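Local coordinates for probable csgAB operon transcriptional regulatory protein (Salmonella typhimurium, PDB 5XP0), which is the master regulator of curli fimbriae expression, binding DNA, being needed for transcription of the csgAB operon and promoting biofilm formation, at residues B[89-94]-B[109-114]. Numbering follows the deposited sequence.
Sequences IKTLLL and PHINGV
The aliphatic stem of K90 lies over the side-chain amide of N112, with K90 CB 3.6 Å from N112 ND2 and K90 CD over N112 OD1. They sit on neighbouring parallel strands, 90-94 and 111-114, joined through helix 102-107 as a beta-alpha-beta unit of the CheY-like receiver domain; 111-114 is an edge strand of the sheet within this chain. Lysine suits this place because its extended methylenes pack on the flat amide and carry NZ beyond it. Asparagine serves by bonding back to the residue just before its strand: N112 ND2 donates to H110 O at 2.8 Å, with that oxygen in the amide plane, which fixes the rotation of the group. T91 N reaches H110 O from the opposite face, so two donors grip one oxygen. N112 N returns a bond to T91 O at 2.7 Å, and L93 N donates to G113 O. G113 has no side chain, which leaves room for L92 CD2 to rest 3.5 Å from G113 CA. On the face shared by T91, I111 and L93, with CG1 of I111 opposite its backbone N (chi1 -178°) and the chain turned at chi2 (73°), I111 CD1 meets L93 CG at 3.9 Å. The poorly ordered I89 covers one face of the H110 imidazole, its CG1 4.1 Å from the ring centroid in a CH-pi contact; H110 ND1, buried here, has no hydrogen-bond partner in the model.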
loop_
_atom_site.group_PDB
_atom_site.type_symbol
_atom_site.label_atom_id
_atom_site.label_comp_id
_atom_site.label_asym_id
_atom_site.label_seq_id
_atom_site.Cartn_x
_atom_site.Cartn_y
_atom_site.Cartn_z
ATOM N N ILE B 89 5.723 -6.594 -22.685
ATOM C CA ILE B 89 5.502 -6.142 -21.322
ATOM C C ILE B 89 6.844 -6.005 -20.624
ATOM O O ILE B 89 7.857 -6.558 -21.047
ATOM C CB ILE B 89 4.567 -7.104 -20.563
ATOM C CG1 ILE B 89 5.177 -8.498 -20.477
ATOM C CG2 ILE B 89 3.215 -7.187 -21.268
ATOM C CD1 ILE B 89 5.505 -8.915 -19.083
ATOM N N LYS B 90 6.836 -5.246 -19.528
ATOM C CA LYS B 90 8.030 -4.958 -18.752
ATOM C C LYS B 90 7.707 -5.232 -17.297
ATOM O O LYS B 90 6.653 -4.817 -16.820
ATOM C CB LYS B 90 8.449 -3.497 -18.934
ATOM C CG LYS B 90 8.776 -3.102 -20.376
ATOM C CD LYS B 90 9.184 -1.628 -20.426
ATOM C CE LYS B 90 9.584 -1.177 -21.835
ATOM N NZ LYS B 90 9.977 0.267 -21.832
ATOM N N THR B 91 8.595 -5.919 -16.597
ATOM C CA THR B 91 8.399 -6.194 -15.184
ATOM C C THR B 91 9.396 -5.369 -14.388
ATOM O O THR B 91 10.600 -5.354 -14.688
ATOM C CB THR B 91 8.568 -7.687 -14.853
ATOM O OG1 THR B 91 7.530 -8.453 -15.498
ATOM C CG2 THR B 91 8.453 -7.911 -13.328
ATOM N N LEU B 92 8.889 -4.678 -13.388
ATOM C CA LEU B 92 9.728 -4.045 -12.386
ATOM C C LEU B 92 9.309 -4.547 -11.020
ATOM O O LEU B 92 8.118 -4.669 -10.735
ATOM C CB LEU B 92 9.610 -2.535 -12.460
ATOM C CG LEU B 92 10.317 -2.011 -13.714
ATOM C CD1 LEU B 92 9.285 -1.680 -14.719
ATOM C CD2 LEU B 92 11.119 -0.790 -13.340
ATOM N N LEU B 93 10.289 -4.831 -10.191
ATOM C CA LEU B 93 10.034 -5.328 -8.853
ATOM C C LEU B 93 9.938 -4.162 -7.882
ATOM O O LEU B 93 10.767 -3.252 -7.901
ATOM C CB LEU B 93 11.141 -6.270 -8.432
ATOM C CG LEU B 93 11.400 -7.410 -9.413
ATOM C CD1 LEU B 93 12.522 -8.317 -8.831
ATOM C CD2 LEU B 93 10.156 -8.239 -9.738
ATOM N N LEU B 94 8.902 -4.177 -7.071
ATOM C CA LEU B 94 8.632 -3.122 -6.131
ATOM C C LEU B 94 8.874 -3.634 -4.718
ATOM O O LEU B 94 8.690 -4.820 -4.444
ATOM C CB LEU B 94 7.175 -2.671 -6.299
ATOM C CG LEU B 94 6.688 -1.453 -5.538
ATOM C CD1 LEU B 94 7.263 -0.207 -6.206
ATOM C CD2 LEU B 94 5.131 -1.426 -5.530
ATOM N N PRO B 109 11.068 -12.982 -15.960
ATOM C CA PRO B 109 10.961 -12.670 -17.388
ATOM C C PRO B 109 10.713 -11.187 -17.580
ATOM O O PRO B 109 10.128 -10.523 -16.725
ATOM C CB PRO B 109 9.775 -13.516 -17.858
ATOM C CG PRO B 109 8.918 -13.650 -16.640
ATOM C CD PRO B 109 9.898 -13.722 -15.468
ATOM N N HIS B 110 11.194 -10.662 -18.711
ATOM C CA HIS B 110 10.990 -9.242 -19.077
ATOM C C HIS B 110 11.450 -8.267 -17.989
ATOM O O HIS B 110 10.879 -7.191 -17.796
ATOM C CB HIS B 110 9.528 -8.977 -19.430
ATOM C CG HIS B 110 8.964 -9.986 -20.373
ATOM N ND1 HIS B 110 7.971 -10.872 -20.012
ATOM C CD2 HIS B 110 9.296 -10.288 -21.648
ATOM C CE1 HIS B 110 7.694 -11.657 -21.035
ATOM N NE2 HIS B 110 8.495 -11.333 -22.034
ATOM N N ILE B 111 12.521 -8.596 -17.296
ATOM C CA ILE B 111 12.865 -7.788 -16.133
ATOM C C ILE B 111 13.488 -6.476 -16.613
ATOM O O ILE B 111 14.420 -6.463 -17.430
ATOM C CB ILE B 111 13.771 -8.570 -15.174
ATOM C CG1 ILE B 111 14.077 -7.732 -13.925
ATOM C CG2 ILE B 111 15.024 -9.062 -15.885
ATOM C CD1 ILE B 111 12.897 -7.601 -12.988
ATOM N N ASN B 112 12.916 -5.364 -16.157
ATOM C CA ASN B 112 13.329 -4.026 -16.561
ATOM C C ASN B 112 13.743 -3.112 -15.422
ATOM O O ASN B 112 14.192 -2.002 -15.689
ATOM C CB ASN B 112 12.205 -3.331 -17.330
ATOM C CG ASN B 112 12.212 -3.668 -18.797
ATOM O OD1 ASN B 112 12.606 -2.851 -19.603
ATOM N ND2 ASN B 112 11.770 -4.865 -19.150
ATOM N N GLY B 113 13.607 -3.516 -14.172
ATOM C CA GLY B 113 14.060 -2.657 -13.105
ATOM C C GLY B 113 13.728 -3.272 -11.769
ATOM O O GLY B 113 12.946 -4.220 -11.670
ATOM N N VAL B 114 14.355 -2.708 -10.745
ATOM C CA VAL B 114 14.206 -3.150 -9.377
ATOM C C VAL B 114 14.143 -1.906 -8.507
ATOM O O VAL B 114 15.071 -1.102 -8.503
ATOM C CB VAL B 114 15.360 -4.047 -8.916
ATOM C CG1 VAL B 114 15.136 -4.389 -7.477
ATOM C CG2 VAL B 114 15.467 -5.278 -9.805
#